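Local atomic coordinates of RavO (Legionella pneumophila subsp. pneumophila, PDB entry 6DM4), a protein that probably binds phosphotyrosine-containing sequences of host proteins such as Shc1 through the SH2 domain that makes up this chain. Residues 11-15 / 16-20; 104-107 / 108-112; 112-115 / 116-120. One frame throughout, in Å; residues are numbered along the deposited sequence.

Contact 1: 11-15 / 16-20; sequences EIFVD and RHYKE. With SO4 (sulfate ion), chain H.
The D15 carboxylate lies nearly coplanar with the H17 imidazole, their planes 13° apart, and meets it at the ring edge. One face of the imidazole is overlain by the R16 guanidinium, whose centre lies below CE1 of H17; F39 also stacks on this ring. At the edge around NE2 sits a sulfate, probably from the crystallisation liquor: H17 NE2 bonds only weakly to O3 at 2.8 Å, whereas R16 NH1 reaches O1 at 3.0 Å and NH2 reaches O4 at 2.9 Å. F13 CD1 and CE1 lie over one face of the Y18 ring, F13 CE1 3.5 Å from Y18 CZ, with the ring planes inclined at 51°.

D15 OD2 is gripped twice. With CG anti to the backbone N (chi1 -173°), the carboxylate swings over the following residues, where OD2 takes H17 ND1 on its syn lone pair at 2.8 Å and the amide H17 N on its anti side, also at 2.8 Å. If the weak NE2–sulfate contacts are counted, both ring nitrogens would donate, which would suit a protonated imidazole.

F13 and Y18 both pack on W43, while F13 meets F13 and Y18 meets V14 of the second subunit. Backbone hydrogen bonds of H17 and K19 with L41 set the chain against strand 40-43, outermost in the SH2 sheet. H17 N to D15 OD2 makes an Asx turn, and Y18 N to D15 O, 3.0 Å, closes the type I beta turn D15 to Y18 that follows helix 4-13.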
loop_
_atom_site.group_PDB
_atom_site.type_symbol
_atom_site.label_atom_id
_atom_site.label_comp_id
_atom_site.label_asym_id
_atom_site.label_seq_id
_atom_site.Cartn_x
_atom_site.Cartn_y
_atom_site.Cartn_z
ATOM N N GLU A 11 5.270 -0.883 -2.849
ATOM C CA GLU A 11 6.594 -0.666 -2.278
ATOM C C GLU A 11 6.535 0.309 -1.109
ATOM O O GLU A 11 7.230 0.127 -0.104
ATOM C CB GLU A 11 7.545 -0.151 -3.361
ATOM C CG GLU A 11 8.578 -1.171 -3.819
ATOM C CD GLU A 11 9.465 -0.652 -4.938
ATOM O OE1 GLU A 11 8.974 -0.510 -6.079
ATOM O OE2 GLU A 11 10.658 -0.386 -4.679
ATOM N N ILE A 12 5.701 1.344 -1.217
ATOM C CA ILE A 12 5.616 2.347 -0.158
ATOM C C ILE A 12 4.817 1.818 1.025
ATOM O O ILE A 12 5.250 1.914 2.179
ATOM C CB ILE A 12 5.009 3.655 -0.708
ATOM C CG1 ILE A 12 5.929 4.276 -1.760
ATOM C CG2 ILE A 12 4.740 4.668 0.421
ATOM C CD1 ILE A 12 5.382 5.556 -2.356
ATOM N N PHE A 13 3.641 1.246 0.759
ATOM C CA PHE A 13 2.706 0.939 1.835
ATOM C C PHE A 13 3.142 -0.250 2.682
ATOM O O PHE A 13 2.679 -0.378 3.822
ATOM C CB PHE A 13 1.312 0.684 1.265
ATOM C CG PHE A 13 0.661 1.911 0.688
ATOM C CD1 PHE A 13 1.035 3.175 1.112
ATOM C CD2 PHE A 13 -0.329 1.800 -0.276
ATOM C CE1 PHE A 13 0.435 4.306 0.582
ATOM C CE2 PHE A 13 -0.934 2.927 -0.812
ATOM C CZ PHE A 13 -0.553 4.180 -0.384
ATOM N N VAL A 14 4.009 -1.127 2.168
ATOM C CA VAL A 14 4.502 -2.228 2.995
ATOM C C VAL A 14 5.677 -1.818 3.867
ATOM O O VAL A 14 6.067 -2.581 4.759
ATOM C CB VAL A 14 4.934 -3.461 2.170
ATOM C CG1 VAL A 14 3.844 -3.887 1.196
ATOM C CG2 VAL A 14 6.229 -3.176 1.424
ATOM N N ASP A 15 6.259 -0.648 3.632
ATOM C CA ASP A 15 7.472 -0.263 4.334
ATOM C C ASP A 15 7.138 0.183 5.753
ATOM O O ASP A 15 6.090 0.784 6.004
ATOM C CB ASP A 15 8.195 0.856 3.585
ATOM C CG ASP A 15 9.552 1.176 4.178
ATOM O OD1 ASP A 15 10.553 0.576 3.735
ATOM O OD2 ASP A 15 9.616 2.015 5.102
ATOM N N ARG A 16 8.047 -0.116 6.685
ATOM C CA ARG A 16 7.797 0.200 8.089
ATOM C C ARG A 16 7.687 1.696 8.344
ATOM O O ARG A 16 7.075 2.099 9.342
ATOM C CB ARG A 16 8.892 -0.398 8.974
ATOM C CG ARG A 16 10.291 0.124 8.699
ATOM C CD ARG A 16 11.305 -0.528 9.630
ATOM N NE ARG A 16 12.632 0.063 9.502
ATOM C CZ ARG A 16 13.030 1.146 10.161
ATOM N NH1 ARG A 16 12.202 1.763 10.996
ATOM N NH2 ARG A 16 14.258 1.616 9.984
ATOM N N HIS A 17 8.259 2.530 7.472
ATOM C CA HIS A 17 8.147 3.971 7.647
ATOM C C HIS A 17 6.744 4.487 7.368
ATOM O O HIS A 17 6.410 5.591 7.816
ATOM C CB HIS A 17 9.138 4.708 6.744
ATOM C CG HIS A 17 10.571 4.530 7.138
ATOM N ND1 HIS A 17 11.354 3.507 6.650
ATOM C CD2 HIS A 17 11.364 5.249 7.968
ATOM C CE1 HIS A 17 12.567 3.602 7.162
ATOM N NE2 HIS A 17 12.601 4.651 7.964
ATOM N N TYR A 18 5.917 3.731 6.647
ATOM C CA TYR A 18 4.569 4.194 6.336
ATOM C C TYR A 18 3.645 3.999 7.533
ATOM O O TYR A 18 3.513 2.886 8.049
ATOM C CB TYR A 18 4.000 3.468 5.119
ATOM C CG TYR A 18 2.696 4.081 4.674
ATOM C CD1 TYR A 18 2.679 5.290 3.989
ATOM C CD2 TYR A 18 1.481 3.481 4.980
ATOM C CE1 TYR A 18 1.491 5.874 3.598
ATOM C CE2 TYR A 18 0.288 4.058 4.592
ATOM C CZ TYR A 18 0.300 5.256 3.905
ATOM O OH TYR A 18 -0.882 5.840 3.513
ATOM N N LYS A 19 2.981 5.077 7.945
ATOM C CA LYS A 19 2.113 5.097 9.125
ATOM C C LYS A 19 0.672 5.310 8.673
ATOM O O LYS A 19 0.241 6.450 8.479
ATOM C CB LYS A 19 2.552 6.196 10.089
ATOM C CG LYS A 19 4.016 6.133 10.469
ATOM C CD LYS A 19 4.319 4.848 11.220
ATOM C CE LYS A 19 5.800 4.727 11.523
ATOM N NZ LYS A 19 6.090 3.537 12.369
ATOM N N GLU A 20 -0.082 4.211 8.529
ATOM C CA GLU A 20 -1.440 4.315 8.007
ATOM C C GLU A 20 -2.404 4.986 8.978
ATOM O O GLU A 20 -3.456 5.468 8.547
ATOM C CB GLU A 20 -1.980 2.931 7.628
ATOM C CG GLU A 20 -2.151 1.970 8.789
ATOM C CD GLU A 20 -0.933 1.094 9.004
ATOM O OE1 GLU A 20 0.189 1.542 8.678
ATOM O OE2 GLU A 20 -1.100 -0.046 9.489
HETATM S S SO4 H . 14.238 5.122 11.227
HETATM O O1 SO4 H . 13.465 4.226 12.086
HETATM O O2 SO4 H . 15.049 6.014 12.053
HETATM O O3 SO4 H . 13.327 5.913 10.405
HETATM O O4 SO4 H . 15.123 4.339 10.370
HETATM O O HOH W 1 10.273 -2.025 6.058
#

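Contact 2: 104-107 / 108-112; sequences TLTQ and HITQN
T104 O receives H108 N at 3.0 Å, the first i to i+4 bond in this part of helix 101-119, an alpha helix packed on the antiparallel sheet of the SH2 domain. The T104 hydroxyl is engaged behind it, bonded to L97 N and G100 O, and in the conformer described, one of two, H108 ND1 bonds to Y73 OH on the sheet.

L105 comes next, with its carbonyl bonded to I109 N at 2.8 Å. The same residues touch through their side chains: I109 CD1 lies 4.1 Å from L105 CB. Both are buried, L105 against Y73 and I109 against Y73, A60, F62 and F39, so this edge of the helix belongs to the hydrophobic core.

T106 offers one acceptor to two donors. T110 N reaches T106 O at 2.9 Å and T110 OG1 reaches it at 2.7 Å, from opposite faces of the carbonyl plane. The hydroxyl gets there because OG1 of T110 stands between its own backbone N and carbonyl carbon (chi1 60°), the orientation that folds it back on the preceding turn. T106 OG1 also bonds to a carbonyl one turn earlier, M102 O, but from a different chi1, with OG1 anti to the carbonyl carbon.

Q107 finishes the segment on a more polar side of the helix. Its chain bends at chi2 (-59°) while that of Q111 is extended beyond CG, and the two amides meet with their planes 65° apart. Q111 NE2 gives its N-H to a lone pair of Q107 OE1 at 3.1 Å, in the plane of that carbonyl.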
loop_
_atom_site.group_PDB
_atom_site.type_symbol
_atom_site.label_atom_id
_atom_site.label_comp_id
_atom_site.label_asym_id
_atom_site.label_seq_id
_atom_site.Cartn_x
_atom_site.Cartn_y
_atom_site.Cartn_z
ATOM N N THR A 104 14.828 5.368 -2.789
ATOM C CA THR A 104 14.847 6.701 -3.381
ATOM C C THR A 104 14.279 7.733 -2.418
ATOM O O THR A 104 14.913 8.763 -2.147
ATOM C CB THR A 104 14.058 6.705 -4.691
ATOM O OG1 THR A 104 14.624 5.747 -5.596
ATOM C CG2 THR A 104 14.097 8.083 -5.327
ATOM N N LEU A 105 13.073 7.476 -1.903
ATOM C CA LEU A 105 12.444 8.394 -0.960
ATOM C C LEU A 105 13.323 8.615 0.262
ATOM O O LEU A 105 13.457 9.749 0.739
ATOM C CB LEU A 105 11.074 7.853 -0.553
ATOM C CG LEU A 105 9.978 8.009 -1.605
ATOM C CD1 LEU A 105 8.748 7.187 -1.229
ATOM C CD2 LEU A 105 9.625 9.481 -1.787
ATOM N N THR A 106 13.952 7.550 0.764
ATOM C CA THR A 106 14.826 7.686 1.925
ATOM C C THR A 106 15.939 8.696 1.660
ATOM O O THR A 106 16.238 9.546 2.508
ATOM C CB THR A 106 15.407 6.327 2.308
ATOM O OG1 THR A 106 14.344 5.456 2.714
ATOM C CG2 THR A 106 16.394 6.473 3.459
ATOM N N GLN A 107 16.557 8.625 0.479
ATOM C CA GLN A 107 17.610 9.581 0.148
ATOM C C GLN A 107 17.059 10.994 0.005
ATOM O O GLN A 107 17.672 11.952 0.484
ATOM C CB GLN A 107 18.330 9.155 -1.133
ATOM C CG GLN A 107 19.159 7.899 -0.964
ATOM C CD GLN A 107 20.217 8.055 0.109
ATOM O OE1 GLN A 107 20.925 9.061 0.153
ATOM N NE2 GLN A 107 20.340 7.054 0.973
ATOM N N HIS A 108 15.909 11.150 -0.651
ATOM C CA HIS A 108 15.337 12.482 -0.841
ATOM C C HIS A 108 14.948 13.110 0.489
ATOM O O HIS A 108 15.115 14.320 0.688
ATOM C CB HIS A 108 14.123 12.401 -1.769
ATOM C CG HIS A 108 13.652 13.729 -2.278
ATOM N ND1 HIS A 108 12.729 14.500 -1.605
ATOM C CD2 HIS A 108 13.960 14.412 -3.405
ATOM C CE1 HIS A 108 12.497 15.606 -2.289
ATOM N NE2 HIS A 108 13.232 15.577 -3.386
ATOM N N ILE A 109 14.430 12.300 1.416
ATOM C CA ILE A 109 13.961 12.820 2.697
ATOM C C ILE A 109 15.126 13.092 3.640
ATOM O O ILE A 109 15.202 14.158 4.260
ATOM C CB ILE A 109 12.947 11.843 3.324
ATOM C CG1 ILE A 109 11.671 11.787 2.490
ATOM C CG2 ILE A 109 12.605 12.268 4.750
ATOM C CD1 ILE A 109 10.928 10.464 2.579
ATOM N N THR A 110 16.040 12.127 3.788
ATOM C CA THR A 110 17.101 12.288 4.778
ATOM C C THR A 110 18.114 13.342 4.354
ATOM O O THR A 110 18.631 14.076 5.203
ATOM C CB THR A 110 17.802 10.956 5.045
ATOM O OG1 THR A 110 18.374 10.460 3.835
ATOM C CG2 THR A 110 16.817 9.930 5.601
ATOM N N GLN A 111 18.404 13.445 3.055
ATOM C CA GLN A 111 19.270 14.524 2.594
ATOM C C GLN A 111 18.603 15.876 2.795
ATOM O O GLN A 111 19.267 16.852 3.163
ATOM C CB GLN A 111 19.643 14.315 1.123
ATOM C CG GLN A 111 20.573 13.134 0.870
ATOM C CD GLN A 111 21.056 13.061 -0.576
ATOM O OE1 GLN A 111 21.217 14.082 -1.248
ATOM N NE2 GLN A 111 21.294 11.843 -1.057
ATOM N N ASN A 112 17.285 15.954 2.571
ATOM C CA ASN A 112 16.568 17.202 2.820
ATOM C C ASN A 112 16.569 17.547 4.303
ATOM O O ASN A 112 16.722 18.717 4.677
ATOM C CB ASN A 112 15.137 17.102 2.293
ATOM C CG ASN A 112 14.972 17.762 0.941
ATOM O OD1 ASN A 112 15.401 18.892 0.739
ATOM N ND2 ASN A 112 14.370 17.046 -0.001
#

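Contact 3: 112-115 / 116-120; sequences NKEL and IEKAL
K113 and E117, and E114 and K118, form two ion pairs, each spanning four residues near the end of helix 101-119. In the first, K113 CG is anti to the backbone N (chi1 178°) and the chain runs out extended until a bend at chi4 (48°) brings NZ to E117 OE2 at 2.9 Å. The ammonium comes from above the carboxylate plane, 48° out of it. The bridge is described for one of two deposited conformers of E117, so its occupancy is uncertain; K113 NZ has a second partner in Q63 O on strand 55-64. In the second pair, E114 and K118 run side by side, and K118 NZ meets E114 OE2 at 3.1 Å, a weak bond.

The backbone supplies the regular ladder beneath them: I116 N to N112 O, E117 N to K113 O (2.9 Å), K118 N to E114 O and A119 N to L115 O.

I116 packs on A64 and H69 of the sheet strands, and the K113 side chain touches F62.

In the conformer described, each glutamate has a lysine four residues away, which would offset repulsion between the acids, whose E114 OE1 and E117 OE1 are 6.9 Å apart. The weak E114–K118 bond at the surface suggests a modest contribution, while buried K113, dividing its NZ between E117 OE2 and Q63 O, ties this helical turn to the sheet.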
loop_
_atom_site.group_PDB
_atom_site.type_symbol
_atom_site.label_atom_id
_atom_site.label_comp_id
_atom_site.label_asym_id
_atom_site.label_seq_id
_atom_site.Cartn_x
_atom_site.Cartn_y
_atom_site.Cartn_z
ATOM N N ASN A 112 17.285 15.954 2.571
ATOM C CA ASN A 112 16.568 17.202 2.820
ATOM C C ASN A 112 16.569 17.547 4.303
ATOM O O ASN A 112 16.722 18.717 4.677
ATOM C CB ASN A 112 15.137 17.102 2.293
ATOM C CG ASN A 112 14.972 17.762 0.941
ATOM O OD1 ASN A 112 15.401 18.892 0.739
ATOM N ND2 ASN A 112 14.370 17.046 -0.001
ATOM N N LYS A 113 16.394 16.541 5.163
ATOM C CA LYS A 113 16.515 16.772 6.597
ATOM C C LYS A 113 17.913 17.264 6.952
ATOM O O LYS A 113 18.080 18.105 7.846
ATOM C CB LYS A 113 16.183 15.489 7.360
ATOM C CG LYS A 113 16.322 15.594 8.871
ATOM C CD LYS A 113 15.798 14.331 9.552
ATOM C CE LYS A 113 16.088 14.343 11.036
ATOM N NZ LYS A 113 15.699 15.650 11.625
ATOM N N GLU A 114 18.930 16.748 6.260
ATOM C CA GLU A 114 20.300 17.176 6.521
ATOM C C GLU A 114 20.487 18.653 6.202
ATOM O O GLU A 114 21.128 19.383 6.968
ATOM C CB GLU A 114 21.274 16.320 5.712
ATOM C CG GLU A 114 22.736 16.666 5.914
ATOM C CD GLU A 114 23.651 15.484 5.657
ATOM O OE1 GLU A 114 23.139 14.408 5.278
ATOM O OE2 GLU A 114 24.880 15.632 5.832
ATOM N N LEU A 115 19.930 19.113 5.076
ATOM C CA LEU A 115 20.022 20.530 4.727
ATOM C C LEU A 115 19.368 21.401 5.791
ATOM O O LEU A 115 19.910 22.447 6.169
ATOM C CB LEU A 115 19.369 20.786 3.370
ATOM C CG LEU A 115 20.124 20.392 2.100
ATOM C CD1 LEU A 115 19.300 20.764 0.882
ATOM C CD2 LEU A 115 21.489 21.056 2.047
ATOM N N ILE A 116 18.197 20.984 6.277
ATOM C CA ILE A 116 17.494 21.742 7.310
ATOM C C ILE A 116 18.337 21.831 8.576
ATOM O O ILE A 116 18.528 22.914 9.143
ATOM C CB ILE A 116 16.122 21.106 7.601
ATOM C CG1 ILE A 116 15.228 21.147 6.360
ATOM C CG2 ILE A 116 15.452 21.793 8.802
ATOM C CD1 ILE A 116 14.720 22.523 6.019
ATOM N N GLU A 117 18.858 20.688 9.034
ATOM C CA GLU A 117 19.597 20.644 10.294
ATOM C C GLU A 117 20.880 21.462 10.225
ATOM O O GLU A 117 21.286 22.079 11.216
ATOM C CB GLU A 117 19.922 19.196 10.659
ATOM C CG GLU A 117 18.729 18.365 11.083
ATOM C CD GLU A 117 19.135 16.981 11.540
ATOM O OE1 GLU A 117 20.214 16.510 11.121
ATOM O OE2 GLU A 117 18.379 16.365 12.321
ATOM N N LYS A 118 21.547 21.460 9.069
ATOM C CA LYS A 118 22.792 22.214 8.958
ATOM C C LYS A 118 22.537 23.716 8.915
ATOM O O LYS A 118 23.390 24.500 9.348
ATOM C CB LYS A 118 23.576 21.766 7.724
ATOM C CG LYS A 118 24.551 20.630 8.005
ATOM C CD LYS A 118 24.720 19.718 6.799
ATOM C CE LYS A 118 25.592 18.514 7.132
ATOM N NZ LYS A 118 25.014 17.674 8.220
ATOM N N ALA A 119 21.375 24.135 8.410
ATOM C CA ALA A 119 21.048 25.555 8.379
ATOM C C ALA A 119 20.671 26.084 9.758
ATOM O O ALA A 119 20.840 27.278 10.026
ATOM C CB ALA A 119 19.910 25.814 7.388
ATOM N N LEU A 120 20.164 25.222 10.633
ATOM C CA LEU A 120 19.795 25.625 11.984
ATOM C C LEU A 120 21.037 25.837 12.844
ATOM O O LEU A 120 21.014 26.582 13.827
ATOM C CB LEU A 120 18.880 24.577 12.619
ATOM C CG LEU A 120 17.480 24.499 12.008
ATOM C CD1 LEU A 120 16.739 23.259 12.483
ATOM C CD2 LEU A 120 16.693 25.759 12.336
#

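Contacts 2 and 3 are successive parts of helix 101-119, sharing N112, with centres 12 Å apart. Contact 1 lies at the end of helix 4-13, and its centre is 15 Å from that of contact 2. The two touch through I12 CD1 and L105 CD1, 3.9 Å apart, so helix 4-13 and helix 101-119 touch through apolar side chains. Contact 3 is separate from contact 1, about 10 Å at the nearest atoms and 24 Å between centres. The shared N112 is also the residue through which contacts 2 and 3 meet the bound phosphopeptide, packing on an apolar side chain of it; the sulfate belongs to contact 1 instead.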